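PDB 3HG7: D-isomer specific 2-hydroxyacid dehydrogenase family protein from Aeromonas salmonicida subsp. salmonicida, which probably acts as an NAD-dependent oxidoreductase of the D-isomer specific 2-hydroxyacid dehydrogenase family. Local coordinates for residues Val253-Glu258 with Thr277-Ala282; Leu143-Thr148 with Val199-Ala204. The protein carries 1 engineered substitution. All blocks are in the same frame, centred on the assembly; numbering follows the deposited sequence.

Contact 1: residues Val253-Glu258 with Thr277-Ala282; sequences VLDVFE and TPHNSA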
loop_
_atom_site.group_PDB
_atom_site.type_symbol
_atom_site.label_atom_id
_atom_site.label_comp_id
_atom_site.label_asym_id
_atom_site.label_seq_id
_atom_site.Cartn_x
_atom_site.Cartn_y
_atom_site.Cartn_z
ATOM N N VAL A 253 -10.820 -8.633 -3.066
ATOM C CA VAL A 253 -9.876 -8.674 -1.928
ATOM C C VAL A 253 -9.428 -7.261 -1.692
ATOM O O VAL A 253 -8.739 -6.680 -2.535
ATOM C CB VAL A 253 -8.627 -9.553 -2.241
ATOM C CG1 VAL A 253 -7.664 -9.637 -1.017
ATOM C CG2 VAL A 253 -9.062 -10.951 -2.671
ATOM N N LEU A 254 -9.782 -6.718 -0.532
ATOM C CA LEU A 254 -9.525 -5.314 -0.273
ATOM C C LEU A 254 -8.670 -5.145 0.957
ATOM O O LEU A 254 -9.033 -5.644 2.021
ATOM C CB LEU A 254 -10.835 -4.558 -0.049
ATOM C CG LEU A 254 -11.942 -4.572 -1.107
ATOM C CD1 LEU A 254 -12.918 -3.473 -0.748
ATOM C CD2 LEU A 254 -11.387 -4.378 -2.506
ATOM N N ASP A 255 -7.539 -4.457 0.794
ATOM C CA ASP A 255 -6.633 -4.183 1.910
ATOM C C ASP A 255 -6.854 -2.740 2.416
ATOM O O ASP A 255 -6.467 -2.390 3.526
ATOM C CB ASP A 255 -5.175 -4.386 1.484
ATOM C CG ASP A 255 -4.212 -4.326 2.652
ATOM O OD1 ASP A 255 -4.496 -4.986 3.691
ATOM O OD2 ASP A 255 -3.210 -3.570 2.551
ATOM N N VAL A 256 -7.527 -1.936 1.601
ATOM C CA VAL A 256 -7.687 -0.488 1.876
ATOM C C VAL A 256 -9.130 -0.050 1.672
ATOM O O VAL A 256 -9.887 -0.678 0.927
ATOM C CB VAL A 256 -6.757 0.357 1.010
ATOM C CG1 VAL A 256 -5.312 0.110 1.407
ATOM C CG2 VAL A 256 -7.001 0.088 -0.504
ATOM N N PHE A 257 -9.517 1.023 2.361
ATOM C CA PHE A 257 -10.926 1.362 2.465
ATOM C C PHE A 257 -11.139 2.864 2.514
ATOM O O PHE A 257 -10.228 3.604 2.897
ATOM C CB PHE A 257 -11.526 0.674 3.687
ATOM C CG PHE A 257 -11.396 -0.819 3.632
ATOM C CD1 PHE A 257 -12.333 -1.583 2.922
ATOM C CD2 PHE A 257 -10.305 -1.459 4.225
ATOM C CE1 PHE A 257 -12.203 -2.966 2.837
ATOM C CE2 PHE A 257 -10.158 -2.834 4.130
ATOM C CZ PHE A 257 -11.118 -3.586 3.444
ATOM N N GLU A 258 -12.336 3.288 2.106
ATOM C CA GLU A 258 -12.756 4.701 2.192
ATOM C C GLU A 258 -12.621 5.230 3.631
ATOM O O GLU A 258 -12.266 6.395 3.840
ATOM C CB GLU A 258 -14.207 4.848 1.690
ATOM C CG GLU A 258 -14.436 5.973 0.675
ATOM C CD GLU A 258 -15.255 5.513 -0.545
ATOM O OE1 GLU A 258 -16.382 4.991 -0.372
ATOM O OE2 GLU A 258 -14.757 5.679 -1.681
ATOM N N THR A 277 -8.588 -7.412 4.584
ATOM C CA THR A 277 -7.393 -7.402 5.407
ATOM C C THR A 277 -7.175 -5.990 5.962
ATOM O O THR A 277 -7.456 -5.013 5.269
ATOM C CB THR A 277 -6.169 -7.914 4.642
ATOM O OG1 THR A 277 -5.977 -7.168 3.422
ATOM C CG2 THR A 277 -6.347 -9.396 4.332
ATOM N N PRO A 278 -6.633 -5.880 7.186
ATOM C CA PRO A 278 -6.574 -4.549 7.844
ATOM C C PRO A 278 -5.385 -3.689 7.428
ATOM O O PRO A 278 -4.525 -3.367 8.255
ATOM C CB PRO A 278 -6.520 -4.906 9.321
ATOM C CG PRO A 278 -5.819 -6.269 9.359
ATOM C CD PRO A 278 -6.259 -6.982 8.102
ATOM N N HIS A 279 -5.352 -3.314 6.146
ATOM C CA HIS A 279 -4.288 -2.490 5.591
ATOM C C HIS A 279 -2.889 -2.968 6.003
ATOM O O HIS A 279 -2.102 -2.218 6.583
ATOM C CB HIS A 279 -4.518 -1.018 5.965
ATOM C CG HIS A 279 -3.866 -0.048 5.030
ATOM N ND1 HIS A 279 -4.075 1.311 5.109
ATOM C CD2 HIS A 279 -3.034 -0.240 3.977
ATOM C CE1 HIS A 279 -3.380 1.920 4.161
ATOM N NE2 HIS A 279 -2.743 1.002 3.455
ATOM N N ASN A 280 -2.584 -4.226 5.693
ATOM C CA ASN A 280 -1.325 -4.814 6.100
ATOM C C ASN A 280 -0.705 -5.667 4.992
ATOM O O ASN A 280 0.115 -6.550 5.258
ATOM C CB ASN A 280 -1.465 -5.560 7.450
ATOM C CG ASN A 280 -2.298 -6.834 7.356
ATOM O OD1 ASN A 280 -2.958 -7.119 6.328
ATOM N ND2 ASN A 280 -2.281 -7.615 8.432
ATOM N N SER A 281 -1.075 -5.368 3.742
ATOM C CA SER A 281 -0.548 -6.136 2.587
ATOM C C SER A 281 0.973 -5.985 2.439
ATOM O O SER A 281 1.659 -6.916 1.994
ATOM C CB SER A 281 -1.285 -5.756 1.286
ATOM O OG SER A 281 -1.077 -4.371 0.942
ATOM N N ALA A 282 1.528 -4.821 2.817
ATOM C CA ALA A 282 2.957 -4.640 2.671
ATOM C C ALA A 282 3.477 -3.706 3.754
ATOM O O ALA A 282 3.505 -2.503 3.565
ATOM C CB ALA A 282 3.287 -4.105 1.266
#
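At the ends of neighbouring parallel strands of the Rossmann-type sheet, Asp255 and Thr277 join the loop after strand 251-254 to the loop after the edge strand 274-276. Thr277 N donates to Leu254 O at 3.1 Å, just past strand 274-276. Beyond it the Asp255 carboxylate takes over. Its CG stands anti to the backbone N (chi1 -171°), which carries both oxygens into the bend of 277-282. Asp255 OD1 accepts two bonds. Thr277 OG1 meets Asp255 OD1 at 2.7 Å on the anti side, somewhat out of the carboxylate plane. Asn280 N reaches the syn lone pair of Asp255 OD1 at 2.9 Å. Ser281 N donates to Asp255 OD2 at 3.0 Å, from well above the plane. An inverse gamma turn centred on Pro278 bends the loop around the carboxylate.

The His279 ring lies beside this site. Val256 CG1 sits over one face, 3.6 Å from the His279 ring centroid, in a CH-pi contact. Asp255 OD2 lies near the ring edge, 3.6 Å from His279 CD2. Glu260 bonds ND1 of the same ring, and a glycerol, probably from the crystallisation liquor, makes a weak bond to NE2. Thr277 OG1 also bonds Tyr106 OH of helix 100-115.

Donors at both oxygens fix the rotation of the buried Asp255 carboxylate, so the carboxylate and the 277-282 loop probably hold each other in place.

Contact 2: residues Leu143-Thr148 with Val199-Ala204; sequences LLILGT and VSVLPA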
loop_
_atom_site.group_PDB
_atom_site.type_symbol
_atom_site.label_atom_id
_atom_site.label_comp_id
_atom_site.label_asym_id
_atom_site.label_seq_id
_atom_site.Cartn_x
_atom_site.Cartn_y
_atom_site.Cartn_z
ATOM N N LEU A 143 -3.670 -11.398 -16.114
ATOM C CA LEU A 143 -3.534 -10.489 -14.977
ATOM C C LEU A 143 -3.564 -9.079 -15.547
ATOM O O LEU A 143 -2.763 -8.774 -16.408
ATOM C CB LEU A 143 -2.198 -10.733 -14.261
ATOM C CG LEU A 143 -1.848 -9.890 -13.025
ATOM C CD1 LEU A 143 -2.980 -9.884 -11.999
ATOM C CD2 LEU A 143 -0.540 -10.342 -12.351
ATOM N N LEU A 144 -4.512 -8.255 -15.095
ATOM C CA LEU A 144 -4.492 -6.805 -15.343
ATOM C C LEU A 144 -4.032 -6.062 -14.092
ATOM O O LEU A 144 -4.632 -6.234 -13.017
ATOM C CB LEU A 144 -5.894 -6.307 -15.681
ATOM C CG LEU A 144 -5.994 -4.809 -15.951
ATOM C CD1 LEU A 144 -5.007 -4.395 -17.044
ATOM C CD2 LEU A 144 -7.412 -4.417 -16.302
ATOM N N ILE A 145 -3.010 -5.216 -14.230
ATOM C CA ILE A 145 -2.519 -4.409 -13.110
ATOM C C ILE A 145 -2.653 -2.919 -13.452
ATOM O O ILE A 145 -2.226 -2.481 -14.536
ATOM C CB ILE A 145 -1.044 -4.731 -12.751
ATOM C CG1 ILE A 145 -0.862 -6.232 -12.501
ATOM C CG2 ILE A 145 -0.574 -3.869 -11.543
ATOM C CD1 ILE A 145 0.596 -6.673 -12.286
ATOM N N LEU A 146 -3.295 -2.181 -12.548
ATOM C CA LEU A 146 -3.400 -0.724 -12.618
ATOM C C LEU A 146 -2.321 -0.125 -11.738
ATOM O O LEU A 146 -2.370 -0.205 -10.512
ATOM C CB LEU A 146 -4.783 -0.240 -12.163
ATOM C CG LEU A 146 -6.016 -1.008 -12.631
ATOM C CD1 LEU A 146 -7.246 -0.187 -12.313
ATOM C CD2 LEU A 146 -5.958 -1.322 -14.115
ATOM N N GLY A 147 -1.330 0.466 -12.382
ATOM C CA GLY A 147 -0.181 1.026 -11.684
ATOM C C GLY A 147 1.043 0.264 -12.139
ATOM O O GLY A 147 1.094 -0.965 -12.042
ATOM N N THR A 148 2.036 0.997 -12.625
ATOM C CA THR A 148 3.176 0.391 -13.291
ATOM C C THR A 148 4.506 0.693 -12.622
ATOM O O THR A 148 5.574 0.485 -13.221
ATOM C CB THR A 148 3.232 0.847 -14.764
ATOM O OG1 THR A 148 4.586 1.143 -15.121
ATOM C CG2 THR A 148 2.419 2.111 -14.926
ATOM N N VAL A 199 -5.638 -6.100 -10.429
ATOM C CA VAL A 199 -4.950 -5.554 -9.256
ATOM C C VAL A 199 -4.871 -4.033 -9.399
ATOM O O VAL A 199 -4.142 -3.522 -10.250
ATOM C CB VAL A 199 -3.544 -6.198 -9.027
ATOM C CG1 VAL A 199 -2.859 -5.583 -7.808
ATOM C CG2 VAL A 199 -3.680 -7.694 -8.745
ATOM N N SER A 200 -5.654 -3.336 -8.585
ATOM C CA SER A 200 -5.601 -1.876 -8.487
ATOM C C SER A 200 -4.575 -1.380 -7.454
ATOM O O SER A 200 -4.680 -1.648 -6.253
ATOM C CB SER A 200 -6.995 -1.323 -8.182
ATOM O OG SER A 200 -7.016 0.089 -8.311
ATOM N N VAL A 201 -3.549 -0.690 -7.934
ATOM C CA VAL A 201 -2.519 -0.165 -7.060
ATOM C C VAL A 201 -2.327 1.305 -7.417
ATOM O O VAL A 201 -1.205 1.750 -7.643
ATOM C CB VAL A 201 -1.142 -0.852 -7.242
ATOM C CG1 VAL A 201 -0.393 -0.882 -5.893
ATOM C CG2 VAL A 201 -1.250 -2.231 -7.843
ATOM N N LEU A 202 -3.424 2.051 -7.497
ATOM C CA LEU A 202 -3.354 3.402 -8.063
ATOM C C LEU A 202 -3.177 4.464 -6.992
ATOM O O LEU A 202 -3.773 4.352 -5.912
ATOM C CB LEU A 202 -4.614 3.723 -8.852
ATOM C CG LEU A 202 -4.809 3.119 -10.238
ATOM C CD1 LEU A 202 -6.247 3.341 -10.609
ATOM C CD2 LEU A 202 -3.871 3.709 -11.300
ATOM N N PRO A 203 -2.380 5.510 -7.299
ATOM C CA PRO A 203 -2.386 6.707 -6.456
ATOM C C PRO A 203 -3.771 7.359 -6.535
ATOM O O PRO A 203 -4.453 7.243 -7.566
ATOM C CB PRO A 203 -1.327 7.599 -7.105
ATOM C CG PRO A 203 -1.264 7.175 -8.515
ATOM C CD PRO A 203 -1.561 5.695 -8.515
ATOM N N ALA A 204 -4.202 8.007 -5.455
ATOM C CA ALA A 204 -5.527 8.635 -5.431
ATOM C C ALA A 204 -5.509 10.028 -6.075
ATOM O O ALA A 204 -5.233 11.023 -5.414
ATOM C CB ALA A 204 -6.090 8.682 -4.002
#
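Three backbone hydrogen bonds pair Leu143-Thr148 with Val199-Ala204 as parallel neighbours. Val199 N donates to Leu144 O at 2.8 Å. Leu146 N returns a bond to Val199 O, also at 2.8 Å. Val201 N reaches Leu146 O at 2.9 Å, continuing the ladder past the end of strand 197-200. Ile145 CA adds a CA-H...O contact to Val199 O at 3.4 Å.

Side chains meet on both faces. On the Ile145 face, Leu143 CD1 touches Val199 CG2 at 4.0 Å. Farther along, Ile145 CG2 and Val201 CG2 are 4.1 Å apart, and these side chains lie side by side, pointing the same way. On the Leu146 face, Leu146 CB packs against Leu202 CG at 3.9 Å. With CG anti to its carbonyl carbon (chi1 -42°), Leu146 sends CD1 towards Ser200 OG and Leu202 CD1.

Helix 150-161 packs on Leu143, Ile145 and Val201 through Ile155, Ala156 and Ile151. Helix 188-193 covers Leu144 and Leu146 on the other face. Gly147 follows the end of the strand. Its phi of 117° is easy for glycine, and Gly147 CA lies 4.2 Å from Val201 O. Gly147 fits the first glycine of a GxGxxG pattern, consistent with a dinucleotide-binding turn. The backbone hydrogen bonds thus run between two aliphatic faces, each covered by a helix, with the glycine turn set at their edge.

Both contacts belong to the same seven-stranded parallel sheet, and their centres are about 14 Å apart. They do not touch. Contact 2 joins the central strands 142-146 and 197-200, while contact 1 joins the end of strand 251-254 and its loop to the loop after strand 274-276. Contact 2 is buried and has helices on both faces. Contact 1 is partly buried, with exposed residues in its second loop. The chemistry follows the place. Contact 2 relies on regular strand pairing and aliphatic side chains. Contact 1 starts from a backbone bond between Leu254 and Thr277 and then depends on a carboxylate. Contact 2 holds the first glycine of a turn that fits a dinucleotide-binding pattern.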